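Local coordinates for salicylic acid-binding protein 2 (Nicotiana tabacum, PDB 1XKL) that hydrolyses methyl salicylate to salicylic acid and methanol, a step in the signalling that activates systemic acquired resistance in plants, at residues A[6-11]-A[35-40]; A[78-83]-A[237-242]; A[105-110]-A[219-224]; A[207-212]-A[232-237]. One frame throughout, in Å; residues are numbered along the deposited sequence.

Contact 1 (A[6-11]-A[35-40]); sequences HFVLVH and TALDLA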
loop_
_atom_site.group_PDB
_atom_site.type_symbol
_atom_site.label_atom_id
_atom_site.label_comp_id
_atom_site.label_asym_id
_atom_site.label_seq_id
_atom_site.Cartn_x
_atom_site.Cartn_y
_atom_site.Cartn_z
ATOM N N HIS A 6 19.504 8.089 -42.180
ATOM C CA HIS A 6 19.298 7.846 -40.761
ATOM C C HIS A 6 18.191 8.742 -40.206
ATOM O O HIS A 6 18.335 9.961 -40.154
ATOM C CB HIS A 6 20.606 8.097 -40.006
ATOM C CG HIS A 6 20.561 7.702 -38.564
ATOM N ND1 HIS A 6 21.624 7.903 -37.708
ATOM C CD2 HIS A 6 19.586 7.129 -37.820
ATOM C CE1 HIS A 6 21.305 7.476 -36.501
ATOM N NE2 HIS A 6 20.072 7.001 -36.541
ATOM N N PHE A 7 17.084 8.117 -39.811
ATOM C CA PHE A 7 15.937 8.812 -39.243
ATOM C C PHE A 7 16.016 8.809 -37.716
ATOM O O PHE A 7 16.079 7.750 -37.094
ATOM C CB PHE A 7 14.634 8.133 -39.675
ATOM C CG PHE A 7 14.195 8.480 -41.069
ATOM C CD1 PHE A 7 13.460 9.637 -41.313
ATOM C CD2 PHE A 7 14.524 7.657 -42.141
ATOM C CE1 PHE A 7 13.058 9.972 -42.608
ATOM C CE2 PHE A 7 14.130 7.981 -43.443
ATOM C CZ PHE A 7 13.395 9.139 -43.676
ATOM N N VAL A 8 16.025 9.999 -37.121
ATOM C CA VAL A 8 16.072 10.138 -35.675
ATOM C C VAL A 8 14.685 10.575 -35.252
ATOM O O VAL A 8 14.262 11.705 -35.533
ATOM C CB VAL A 8 17.110 11.184 -35.264
ATOM C CG1 VAL A 8 17.030 11.450 -33.770
ATOM C CG2 VAL A 8 18.503 10.688 -35.648
ATOM N N LEU A 9 13.974 9.671 -34.582
ATOM C CA LEU A 9 12.609 9.934 -34.151
ATOM C C LEU A 9 12.554 10.411 -32.703
ATOM O O LEU A 9 13.041 9.748 -31.794
ATOM C CB LEU A 9 11.758 8.674 -34.348
ATOM C CG LEU A 9 11.862 7.980 -35.715
ATOM C CD1 LEU A 9 10.835 6.843 -35.783
ATOM C CD2 LEU A 9 11.601 8.981 -36.841
ATOM N N VAL A 10 11.948 11.574 -32.510
ATOM C CA VAL A 10 11.848 12.191 -31.195
ATOM C C VAL A 10 10.402 12.320 -30.768
ATOM O O VAL A 10 9.624 13.078 -31.361
ATOM C CB VAL A 10 12.497 13.567 -31.225
ATOM C CG1 VAL A 10 12.587 14.149 -29.830
ATOM C CG2 VAL A 10 13.865 13.461 -31.877
ATOM N N HIS A 11 10.059 11.579 -29.719
ATOM C CA HIS A 11 8.711 11.550 -29.167
ATOM C C HIS A 11 8.304 12.849 -28.466
ATOM O O HIS A 11 9.133 13.728 -28.223
ATOM C CB HIS A 11 8.599 10.386 -28.179
ATOM C CG HIS A 11 9.464 10.546 -26.970
ATOM N ND1 HIS A 11 9.128 11.370 -25.917
ATOM C CD2 HIS A 11 10.673 10.022 -26.665
ATOM C CE1 HIS A 11 10.091 11.347 -25.015
ATOM N NE2 HIS A 11 11.043 10.536 -25.443
ATOM N N THR A 35 16.343 5.470 -35.361
ATOM C CA THR A 35 16.655 5.527 -33.938
ATOM C C THR A 35 15.465 6.165 -33.228
ATOM O O THR A 35 15.205 7.355 -33.397
ATOM C CB THR A 35 17.919 6.375 -33.644
ATOM O OG1 THR A 35 19.060 5.800 -34.295
ATOM C CG2 THR A 35 18.180 6.424 -32.145
ATOM N N ALA A 36 14.718 5.369 -32.466
ATOM C CA ALA A 36 13.575 5.882 -31.714
ATOM C C ALA A 36 14.058 5.971 -30.279
ATOM O O ALA A 36 13.772 5.098 -29.463
ATOM C CB ALA A 36 12.394 4.928 -31.810
ATOM N N LEU A 37 14.794 7.027 -29.968
ATOM C CA LEU A 37 15.326 7.159 -28.627
ATOM C C LEU A 37 14.313 7.573 -27.573
ATOM O O LEU A 37 13.174 7.950 -27.868
ATOM C CB LEU A 37 16.503 8.137 -28.619
ATOM C CG LEU A 37 16.171 9.629 -28.655
ATOM C CD1 LEU A 37 17.466 10.428 -28.609
ATOM C CD2 LEU A 37 15.389 9.957 -29.901
ATOM N N ASP A 38 14.746 7.468 -26.327
ATOM C CA ASP A 38 13.935 7.845 -25.187
ATOM C C ASP A 38 14.579 9.120 -24.673
ATOM O O ASP A 38 15.789 9.149 -24.459
ATOM C CB ASP A 38 14.027 6.789 -24.084
ATOM C CG ASP A 38 12.977 5.701 -24.202
ATOM O OD1 ASP A 38 13.143 4.671 -23.512
ATOM O OD2 ASP A 38 11.988 5.860 -24.951
ATOM N N LEU A 39 13.800 10.179 -24.498
ATOM C CA LEU A 39 14.376 11.402 -23.961
ATOM C C LEU A 39 14.539 11.150 -22.463
ATOM O O LEU A 39 14.213 10.063 -21.976
ATOM C CB LEU A 39 13.454 12.599 -24.225
ATOM C CG LEU A 39 13.385 13.041 -25.688
ATOM C CD1 LEU A 39 12.355 14.144 -25.863
ATOM C CD2 LEU A 39 14.748 13.518 -26.131
ATOM N N ALA A 40 15.053 12.135 -21.736
ATOM C CA ALA A 40 15.251 11.986 -20.297
ATOM C C ALA A 40 13.925 11.750 -19.580
ATOM O O ALA A 40 12.905 12.351 -19.924
ATOM C CB ALA A 40 15.937 13.227 -19.732
HETATM O O HOH W 1 11.605 8.991 -29.770
#
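His6 and Thr35 meet side chain to side chain. NE2 of His6 lies 2.7 Å from OG1 of Thr35 in a nearly straight hydrogen bond, with the hydroxyl at the ring edge and in its plane. Either group could be the donor. Beside this pair the two backbones run parallel. Thr35 N donates to Phe7 O (2.9 Å) and Leu9 N donates to Thr35 O (2.9 Å), so Thr35 bonds through both backbone groups. Past Leu9 the chains draw apart. A water bridges them there: it donates to Leu9 O (2.6 Å) and to Leu37 O (2.7 Å). At the far end Leu39 N donates to His11 NE2 (2.9 Å), 10° out of the ring plane. CD1 of Leu39 also lies off-centre over the His11 ring.

The pairing closes a beta-alpha-beta unit of the alpha/beta hydrolase fold: strand 6-10, helix 23-29, strand 33-36. Strand 33-36 is outermost in the parallel sheet, and strand 75-80 flanks 6-10 on its other side.

His11 reaches Leu39 because chi1 of 65° sets its CG between the backbone N and the carbonyl carbon. Val10 CG1 packs against Leu39 CD1 at 4.0 Å, and Tyr58 of helix 55-67 touches both His11 and Leu39. Behind the first pair, ND1 of His6 is hydrogen-bonded to Glu73. Asp38 turns away from strand 6-10 and takes backbone N-H groups of Gly17 and Thr44.

Contact 2 (A[78-83]-A[237-242]); sequences VGHSLG and DHMAML. With STH (2-amino-4H-1,3-benzoxathiin-4-ol), chain E.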
loop_
_atom_site.group_PDB
_atom_site.type_symbol
_atom_site.label_atom_id
_atom_site.label_comp_id
_atom_site.label_asym_id
_atom_site.label_seq_id
_atom_site.Cartn_x
_atom_site.Cartn_y
_atom_site.Cartn_z
ATOM N N VAL A 78 12.901 13.878 -36.805
ATOM C CA VAL A 78 11.452 13.885 -36.837
ATOM C C VAL A 78 10.987 14.076 -35.398
ATOM O O VAL A 78 11.202 13.218 -34.540
ATOM C CB VAL A 78 10.896 12.573 -37.435
ATOM C CG1 VAL A 78 9.369 12.632 -37.516
ATOM C CG2 VAL A 78 11.482 12.372 -38.836
ATOM N N GLY A 79 10.387 15.234 -35.144
ATOM C CA GLY A 79 9.911 15.556 -33.818
ATOM C C GLY A 79 8.404 15.593 -33.743
ATOM O O GLY A 79 7.734 16.233 -34.551
ATOM N N HIS A 80 7.864 14.901 -32.756
ATOM C CA HIS A 80 6.428 14.846 -32.566
ATOM C C HIS A 80 6.011 15.612 -31.313
ATOM O O HIS A 80 6.669 15.514 -30.273
ATOM C CB HIS A 80 5.996 13.382 -32.457
ATOM C CG HIS A 80 4.566 13.199 -32.048
ATOM N ND1 HIS A 80 4.203 12.672 -30.831
ATOM C CD2 HIS A 80 3.411 13.486 -32.697
ATOM C CE1 HIS A 80 2.881 12.641 -30.742
ATOM N NE2 HIS A 80 2.379 13.129 -31.861
ATOM N N SER A 81 4.920 16.368 -31.427
ATOM C CA SER A 81 4.426 17.085 -30.393
ATOM C C SER A 81 5.513 17.967 -29.729
ATOM O O SER A 81 6.143 18.766 -30.423
ATOM C CB SER A 81 3.801 16.105 -29.407
ATOM O OG SER A 81 2.785 16.340 -28.482
ATOM N N LEU A 82 5.738 17.823 -28.421
ATOM C CA LEU A 82 6.742 18.600 -27.693
ATOM C C LEU A 82 8.137 18.290 -28.216
ATOM O O LEU A 82 9.089 19.016 -27.938
ATOM C CB LEU A 82 6.687 18.284 -26.183
ATOM C CG LEU A 82 7.704 18.990 -25.271
ATOM C CD1 LEU A 82 7.482 20.498 -25.378
ATOM C CD2 LEU A 82 7.556 18.540 -23.811
ATOM N N GLY A 83 8.246 17.211 -28.987
ATOM C CA GLY A 83 9.528 16.803 -29.538
ATOM C C GLY A 83 10.123 17.845 -30.455
ATOM O O GLY A 83 11.338 17.888 -30.657
ATOM N N ASP A 237 -5.301 11.856 -36.176
ATOM C CA ASP A 237 -5.400 12.555 -34.911
ATOM C C ASP A 237 -3.983 12.921 -34.496
ATOM O O ASP A 237 -3.059 12.822 -35.301
ATOM C CB ASP A 237 -6.071 11.686 -33.832
ATOM C CG ASP A 237 -5.382 10.327 -33.629
ATOM O OD1 ASP A 237 -4.223 10.138 -34.058
ATOM O OD2 ASP A 237 -6.012 9.461 -33.010
ATOM N N HIS A 238 -3.808 13.340 -33.247
ATOM C CA HIS A 238 -2.491 13.731 -32.761
ATOM C C HIS A 238 -1.427 12.644 -32.890
ATOM O O HIS A 238 -0.246 12.944 -33.062
ATOM C CB HIS A 238 -2.571 14.165 -31.299
ATOM C CG HIS A 238 -1.319 14.808 -30.799
ATOM N ND1 HIS A 238 -0.826 15.983 -31.331
ATOM C CD2 HIS A 238 -0.427 14.424 -29.855
ATOM C CE1 HIS A 238 0.312 16.288 -30.740
ATOM N NE2 HIS A 238 0.579 15.356 -29.839
HETATM N N MSE A 239 -1.838 11.385 -32.808
HETATM C CA MSE A 239 -0.895 10.265 -32.885
HETATM C C MSE A 239 -0.833 9.645 -34.279
HETATM O O MSE A 239 -1.135 8.461 -34.464
HETATM C CB MSE A 239 -1.285 9.196 -31.860
HETATM C CG MSE A 239 -0.357 9.093 -30.655
HETATM SE SE MSE A 239 -0.129 10.754 -29.690
HETATM C CE MSE A 239 -1.965 11.252 -29.568
ATOM N N ALA A 240 -0.421 10.445 -35.254
ATOM C CA ALA A 240 -0.340 9.988 -36.632
ATOM C C ALA A 240 0.482 8.711 -36.826
ATOM O O ALA A 240 0.148 7.897 -37.683
ATOM C CB ALA A 240 0.216 11.109 -37.511
HETATM N N MSE A 241 1.547 8.528 -36.044
HETATM C CA MSE A 241 2.388 7.338 -36.201
HETATM C C MSE A 241 1.694 6.061 -35.748
HETATM O O MSE A 241 2.204 4.956 -35.960
HETATM C CB MSE A 241 3.723 7.487 -35.453
HETATM C CG MSE A 241 3.633 7.383 -33.943
HETATM SE SE MSE A 241 2.950 9.012 -33.130
HETATM C CE MSE A 241 4.640 9.858 -32.758
ATOM N N LEU A 242 0.532 6.226 -35.127
ATOM C CA LEU A 242 -0.261 5.111 -34.646
ATOM C C LEU A 242 -1.516 4.896 -35.492
ATOM O O LEU A 242 -1.842 3.762 -35.823
ATOM C CB LEU A 242 -0.653 5.331 -33.183
ATOM C CG LEU A 242 0.501 5.345 -32.176
ATOM C CD1 LEU A 242 -0.071 5.592 -30.795
ATOM C CD2 LEU A 242 1.266 4.014 -32.212
HETATM C C8 STH E . 2.957 18.014 -25.699
HETATM O O8 STH E . 3.777 18.933 -25.122
HETATM C C1 STH E . 1.494 18.258 -25.862
HETATM C C2 STH E . 0.644 17.218 -26.492
HETATM C C3 STH E . -0.753 17.454 -26.645
HETATM C C4 STH E . -1.336 18.671 -26.171
HETATM C C5 STH E . -0.526 19.674 -25.556
HETATM C C6 STH E . 0.860 19.468 -25.392
HETATM C C7 STH E . 2.597 15.915 -27.145
HETATM O O2 STH E . 1.191 16.004 -26.981
HETATM N N7 STH E . 2.951 14.577 -27.041
HETATM S S7 STH E . 3.517 16.817 -26.173
#
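His80 and Ser81 face the 237-242 segment from the end of strand 75-80. A type II' turn runs from His80 to Gly83, and Ser81 has a positive phi of 52°, the strained backbone of a nucleophile elbow. Across from it, His238 lies in a loop and Met239 is the N-cap of helix 240-243.

NE2 of His238 donates to OG of Ser81 (2.8 Å), which lies at the ring edge and in its plane. His80 NE2 donates to the backbone O of His238 (2.9 Å), approaching 33° out of the carbonyl plane. The two imidazoles are oblique, their planes at 41°, with His80 NE2 over one face of His238. The other face of His238 meets C3 of the ligand. CE of selenomethionine Met241 sits over the His80 ring, 3.5 Å from its centroid. CB of Ser81 covers the opposite face, so the ring is clamped. SE of Met239 touches its edge.

Ser81 is the nucleophile that forms the acyl-ester intermediate, and His238 belongs to the charge relay, its ND1 bonded to Asp210. Here Ser81 OG is covalently bonded to C7 of the ligand (1.4 Å). His238 NE2 is also 3.0 Å from ligand O2, so it lies close to both the nucleophile and the bound group, consistent with its role in the charge relay.

Contact 3 (A[105-110]-A[219-224]); sequences AAFMPD and RWQIDN. With STH (2-amino-4H-1,3-benzoxathiin-4-ol), chain E.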
loop_
_atom_site.group_PDB
_atom_site.type_symbol
_atom_site.label_atom_id
_atom_site.label_comp_id
_atom_site.label_asym_id
_atom_site.label_seq_id
_atom_site.Cartn_x
_atom_site.Cartn_y
_atom_site.Cartn_z
ATOM N N ALA A 105 2.870 17.477 -36.168
ATOM C CA ALA A 105 1.908 18.019 -35.219
ATOM C C ALA A 105 2.670 18.386 -33.947
ATOM O O ALA A 105 2.269 18.045 -32.840
ATOM C CB ALA A 105 0.834 16.988 -34.915
ATOM N N ALA A 106 3.777 19.088 -34.143
ATOM C CA ALA A 106 4.660 19.496 -33.074
ATOM C C ALA A 106 4.632 20.984 -32.765
ATOM O O ALA A 106 3.897 21.771 -33.383
ATOM C CB ALA A 106 6.085 19.099 -33.434
ATOM N N PHE A 107 5.441 21.351 -31.777
ATOM C CA PHE A 107 5.609 22.740 -31.397
ATOM C C PHE A 107 6.895 23.099 -32.114
ATOM O O PHE A 107 7.936 22.488 -31.876
ATOM C CB PHE A 107 5.795 22.888 -29.886
ATOM C CG PHE A 107 4.528 22.729 -29.103
ATOM C CD1 PHE A 107 4.436 21.765 -28.101
ATOM C CD2 PHE A 107 3.428 23.550 -29.355
ATOM C CE1 PHE A 107 3.270 21.618 -27.361
ATOM C CE2 PHE A 107 2.253 23.413 -28.619
ATOM C CZ PHE A 107 2.171 22.444 -27.617
HETATM N N MSE A 108 6.815 24.072 -33.010
HETATM C CA MSE A 108 7.971 24.506 -33.778
HETATM C C MSE A 108 8.358 25.916 -33.354
HETATM O O MSE A 108 7.620 26.868 -33.610
HETATM C CB MSE A 108 7.622 24.469 -35.270
HETATM C CG MSE A 108 8.768 24.803 -36.196
HETATM SE SE MSE A 108 8.189 24.690 -38.018
HETATM C CE MSE A 108 6.856 26.099 -37.956
ATOM N N PRO A 109 9.524 26.068 -32.710
ATOM C CA PRO A 109 10.032 27.359 -32.232
ATOM C C PRO A 109 10.611 28.220 -33.345
ATOM O O PRO A 109 10.631 27.819 -34.508
ATOM C CB PRO A 109 11.140 26.969 -31.244
ATOM C CG PRO A 109 11.163 25.443 -31.235
ATOM C CD PRO A 109 10.536 25.020 -32.515
ATOM N N ASP A 110 11.079 29.406 -32.962
ATOM C CA ASP A 110 11.738 30.326 -33.878
ATOM C C ASP A 110 12.922 30.932 -33.134
ATOM O O ASP A 110 13.226 30.522 -32.008
ATOM C CB ASP A 110 10.774 31.410 -34.422
ATOM C CG ASP A 110 10.286 32.408 -33.364
ATOM O OD1 ASP A 110 9.372 33.184 -33.709
ATOM O OD2 ASP A 110 10.787 32.449 -32.226
ATOM N N ARG A 219 -1.490 25.255 -38.220
ATOM C CA ARG A 219 -1.399 26.152 -39.375
ATOM C C ARG A 219 -0.938 27.533 -38.917
ATOM O O ARG A 219 -0.304 28.267 -39.674
ATOM C CB ARG A 219 -2.753 26.259 -40.085
ATOM C CG ARG A 219 -3.470 24.924 -40.237
ATOM C CD ARG A 219 -4.013 24.693 -41.640
ATOM N NE ARG A 219 -2.982 24.212 -42.566
ATOM C CZ ARG A 219 -3.028 23.038 -43.192
ATOM N NH1 ARG A 219 -2.050 22.687 -44.015
ATOM N NH2 ARG A 219 -4.052 22.216 -42.991
ATOM N N TRP A 220 -1.253 27.879 -37.671
ATOM C CA TRP A 220 -0.849 29.162 -37.123
ATOM C C TRP A 220 0.671 29.236 -37.063
ATOM O O TRP A 220 1.266 30.264 -37.387
ATOM C CB TRP A 220 -1.415 29.355 -35.720
ATOM C CG TRP A 220 -1.061 30.682 -35.147
ATOM C CD1 TRP A 220 -1.742 31.859 -35.310
ATOM C CD2 TRP A 220 0.112 31.001 -34.389
ATOM N NE1 TRP A 220 -1.062 32.887 -34.704
ATOM C CE2 TRP A 220 0.079 32.390 -34.132
ATOM C CE3 TRP A 220 1.189 30.249 -33.905
ATOM C CZ2 TRP A 220 1.082 33.043 -33.412
ATOM C CZ3 TRP A 220 2.191 30.896 -33.188
ATOM C CH2 TRP A 220 2.129 32.281 -32.948
ATOM N N GLN A 221 1.302 28.145 -36.642
ATOM C CA GLN A 221 2.758 28.113 -36.548
ATOM C C GLN A 221 3.403 28.159 -37.915
ATOM O O GLN A 221 4.445 28.783 -38.096
ATOM C CB GLN A 221 3.226 26.850 -35.832
ATOM C CG GLN A 221 2.661 26.666 -34.444
ATOM C CD GLN A 221 3.190 25.408 -33.804
ATOM O OE1 GLN A 221 4.285 25.395 -33.248
ATOM N NE2 GLN A 221 2.424 24.336 -33.900
ATOM N N ILE A 222 2.800 27.475 -38.878
ATOM C CA ILE A 222 3.342 27.468 -40.232
ATOM C C ILE A 222 3.283 28.893 -40.792
ATOM O O ILE A 222 4.263 29.397 -41.341
ATOM C CB ILE A 222 2.538 26.511 -41.131
ATOM C CG1 ILE A 222 2.794 25.068 -40.678
ATOM C CG2 ILE A 222 2.929 26.702 -42.598
ATOM C CD1 ILE A 222 2.061 24.035 -41.488
ATOM N N ASP A 223 2.132 29.534 -40.616
ATOM C CA ASP A 223 1.912 30.896 -41.098
ATOM C C ASP A 223 2.752 31.968 -40.395
ATOM O O ASP A 223 3.252 32.886 -41.042
ATOM C CB ASP A 223 0.430 31.258 -40.971
ATOM C CG ASP A 223 -0.444 30.490 -41.946
ATOM O OD1 ASP A 223 -1.685 30.635 -41.885
ATOM O OD2 ASP A 223 0.112 29.740 -42.777
ATOM N N ASN A 224 2.902 31.842 -39.076
ATOM C CA ASN A 224 3.654 32.802 -38.269
ATOM C C ASN A 224 5.144 32.511 -38.141
ATOM O O ASN A 224 5.974 33.424 -38.209
ATOM C CB ASN A 224 3.062 32.880 -36.863
ATOM C CG ASN A 224 1.776 33.667 -36.813
ATOM O OD1 ASN A 224 0.784 33.318 -37.453
ATOM N ND2 ASN A 224 1.786 34.749 -36.043
HETATM C C8 STH E . 2.957 18.014 -25.699
HETATM O O8 STH E . 3.777 18.933 -25.122
HETATM C C1 STH E . 1.494 18.258 -25.862
HETATM C C2 STH E . 0.644 17.218 -26.492
HETATM C C3 STH E . -0.753 17.454 -26.645
HETATM C C4 STH E . -1.336 18.671 -26.171
HETATM C C5 STH E . -0.526 19.674 -25.556
HETATM C C6 STH E . 0.860 19.468 -25.392
HETATM C C7 STH E . 2.597 15.915 -27.145
HETATM O O2 STH E . 1.191 16.004 -26.981
HETATM N N7 STH E . 2.951 14.577 -27.041
HETATM S S7 STH E . 3.517 16.817 -26.173
#
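Gln221 reaches the 105-110 loop with a side chain extended beyond CG. Its chi1 of -57° sets CG anti to the carbonyl carbon, and an extended chi2 carries the amide straight out from helix 215-225. Met108 answers with CG anti to its backbone N (chi1 -176°), then bends at chi3 to bring CE back to the helix.

The loop follows strand 98-104 of the alpha/beta hydrolase sheet, and the helix follows strand 202-207, the next strand in that sheet. The contact therefore joins the loop to a helix packed beside the sheet.

The amide bonds at both its ends. NE2 of Gln221 donates to Ala106 O (3.0 Å) and lies in the plane of that carbonyl. Met108 N donates to Gln221 OE1 (2.9 Å) with an N-H...O angle of 174°. Two bonds to backbone groups two residues apart fix the rotation of the amide. Ala106 O has a second partner in the hydroxyl of Tyr204. OE1 of Gln221 also passes near Phe107 CA.

CB of Phe107 points away from segment 219-224, and its ring lines the ligand pocket, touching Phe217 of the same helix. Tyr122 meets its ring edge-to-face, and the ring edge approaches the ligand, with Phe107 CE1 3.5 Å from O8. On the helix side, CE of selenomethionine Met108 rests 3.6 Å from the backbone O of Gln221.

Contact 4 (A[207-212]-A[232-237]); sequences CTEDKG and EIKGAD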
loop_
_atom_site.group_PDB
_atom_site.type_symbol
_atom_site.label_atom_id
_atom_site.label_comp_id
_atom_site.label_asym_id
_atom_site.label_seq_id
_atom_site.Cartn_x
_atom_site.Cartn_y
_atom_site.Cartn_z
ATOM N N CYS A 207 -1.716 17.385 -38.962
ATOM C CA CYS A 207 -2.671 16.314 -38.713
ATOM C C CYS A 207 -4.029 16.988 -38.510
ATOM O O CYS A 207 -4.370 17.428 -37.407
ATOM C CB CYS A 207 -2.243 15.503 -37.480
ATOM S SG CYS A 207 -0.633 14.680 -37.707
ATOM N N THR A 208 -4.782 17.071 -39.610
ATOM C CA THR A 208 -6.091 17.722 -39.665
ATOM C C THR A 208 -7.076 17.388 -38.558
ATOM O O THR A 208 -7.880 18.235 -38.176
ATOM C CB THR A 208 -6.807 17.458 -41.033
ATOM O OG1 THR A 208 -7.306 16.116 -41.073
ATOM C CG2 THR A 208 -5.844 17.662 -42.194
ATOM N N GLU A 209 -7.025 16.172 -38.032
ATOM C CA GLU A 209 -7.969 15.789 -36.989
ATOM C C GLU A 209 -7.406 15.853 -35.579
ATOM O O GLU A 209 -8.020 15.362 -34.635
ATOM C CB GLU A 209 -8.498 14.386 -37.269
ATOM C CG GLU A 209 -9.181 14.269 -38.615
ATOM C CD GLU A 209 -10.325 15.249 -38.756
ATOM O OE1 GLU A 209 -11.226 15.234 -37.891
ATOM O OE2 GLU A 209 -10.325 16.037 -39.729
ATOM N N ASP A 210 -6.246 16.475 -35.437
ATOM C CA ASP A 210 -5.605 16.599 -34.140
ATOM C C ASP A 210 -6.462 17.390 -33.160
ATOM O O ASP A 210 -6.884 18.506 -33.462
ATOM C CB ASP A 210 -4.262 17.306 -34.297
ATOM C CG ASP A 210 -3.334 17.059 -33.131
ATOM O OD1 ASP A 210 -3.810 17.025 -31.975
ATOM O OD2 ASP A 210 -2.118 16.909 -33.376
ATOM N N LYS A 211 -6.714 16.817 -31.985
ATOM C CA LYS A 211 -7.490 17.496 -30.953
ATOM C C LYS A 211 -6.610 17.951 -29.787
ATOM O O LYS A 211 -7.077 18.666 -28.905
ATOM C CB LYS A 211 -8.589 16.591 -30.390
ATOM C CG LYS A 211 -9.850 16.468 -31.230
ATOM C CD LYS A 211 -10.990 16.045 -30.319
ATOM C CE LYS A 211 -12.307 15.963 -31.058
ATOM N NZ LYS A 211 -12.316 14.827 -32.034
ATOM N N GLY A 212 -5.351 17.524 -29.764
ATOM C CA GLY A 212 -4.471 17.928 -28.677
ATOM C C GLY A 212 -3.893 19.289 -28.994
ATOM O O GLY A 212 -3.963 20.240 -28.208
ATOM N N GLU A 232 0.434 17.583 -45.284
ATOM C CA GLU A 232 -0.790 17.344 -44.542
ATOM C C GLU A 232 -1.212 15.870 -44.553
ATOM O O GLU A 232 -1.125 15.198 -45.580
ATOM C CB GLU A 232 -1.901 18.217 -45.128
ATOM C CG GLU A 232 -3.300 17.887 -44.644
ATOM C CD GLU A 232 -4.370 18.715 -45.343
ATOM O OE1 GLU A 232 -4.381 19.954 -45.167
ATOM O OE2 GLU A 232 -5.198 18.123 -46.069
ATOM N N ILE A 233 -1.643 15.368 -43.397
ATOM C CA ILE A 233 -2.121 13.992 -43.294
ATOM C C ILE A 233 -3.586 14.062 -42.879
ATOM O O ILE A 233 -3.904 14.236 -41.704
ATOM C CB ILE A 233 -1.338 13.159 -42.248
ATOM C CG1 ILE A 233 0.122 13.003 -42.682
ATOM C CG2 ILE A 233 -1.970 11.784 -42.094
ATOM C CD1 ILE A 233 0.954 12.155 -41.745
ATOM N N LYS A 234 -4.473 13.932 -43.864
ATOM C CA LYS A 234 -5.917 13.984 -43.643
ATOM C C LYS A 234 -6.443 12.788 -42.866
ATOM O O LYS A 234 -6.058 11.653 -43.130
ATOM C CB LYS A 234 -6.654 14.051 -44.990
ATOM C CG LYS A 234 -7.210 15.417 -45.359
ATOM C CD LYS A 234 -8.329 15.831 -44.419
ATOM C CE LYS A 234 -8.965 17.161 -44.841
ATOM N NZ LYS A 234 -10.068 17.560 -43.901
ATOM N N GLY A 235 -7.330 13.054 -41.913
ATOM C CA GLY A 235 -7.930 11.991 -41.127
ATOM C C GLY A 235 -7.120 11.473 -39.952
ATOM O O GLY A 235 -7.527 10.522 -39.290
ATOM N N ALA A 236 -5.981 12.099 -39.681
ATOM C CA ALA A 236 -5.131 11.667 -38.579
ATOM C C ALA A 236 -5.295 12.522 -37.329
ATOM O O ALA A 236 -5.422 13.752 -37.406
ATOM C CB ALA A 236 -3.676 11.677 -39.017
ATOM N N ASP A 237 -5.301 11.856 -36.176
ATOM C CA ASP A 237 -5.400 12.555 -34.911
ATOM C C ASP A 237 -3.983 12.921 -34.496
ATOM O O ASP A 237 -3.059 12.822 -35.301
ATOM C CB ASP A 237 -6.071 11.686 -33.832
ATOM C CG ASP A 237 -5.382 10.327 -33.629
ATOM O OD1 ASP A 237 -4.223 10.138 -34.058
ATOM O OD2 ASP A 237 -6.012 9.461 -33.010
#
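Thr208 and Gly235 hold together the loops that follow two neighbouring parallel strands, 202-207 and 229-233, at the edge of the alpha/beta hydrolase sheet. The first loop carries Asp210, the acid of the charge relay; the second leads to the catalytic histidine.

Two hydrogen bonds cross. Gly235 N donates to OG1 of Thr208 (3.2 Å). Glu209 N donates to Ala236 O (3.0 Å), bent to 132° and tilted 27° from the carbonyl plane. OG1 of Thr208 also donates, weakly, to Glu209 OE2 (3.3 Å). The hydroxyl therefore serves as acceptor for one loop and donor within the other. Its chi1 of 75° places OG1 between the backbone N and the carbonyl carbon, and sends CG2 toward Glu232, whose CG is 3.5 Å away. Lys234 CD lies beside OG1. Its NZ stays beyond salt-bridge range of Glu209 OE2, at 4.4 Å. Glu232 has its salt bridge with Arg219.

Each loop has a beta turn. Asp210 N donates to Cys207 O, closing the type I turn from Cys207 to Asp210. The type II turn from Ile233 to Ala236 puts Gly235 at positive phi. Two buried backbone atoms, Thr208 N and Ile233 O, find no partner in the model.

The carboxylate of Asp210 is gripped on both oxygens. OD2 takes the hydrogen bond from His238 ND1, while OD1 accepts from Ile213 N and from Gly212 N, the latter an Asx turn with OD1 2.7 Å from Gly212 N.

Contacts 2 and 4 are joined by the charge relay: His238 ND1 of contact 2 lies 2.6 Å from Asp210 OD2 of contact 4. They also share Asp237. Contact 3 borders the same site. Its Phe107 N is 3.0 Å from Ser81 O, a probable hydrogen bond, and both contacts touch the bound ligand. Contacts 3 and 4 meet through a salt bridge, with Arg219 NH2 3.2 Å from Glu232 OE1. Contact 1 is centred about 22 Å from contact 4 but only about 12 Å from contact 2, which it touches through the sheet: Val10 N lies 2.7 Å from Val78 O, so strand 6-10 flanks the strand leading to the nucleophile.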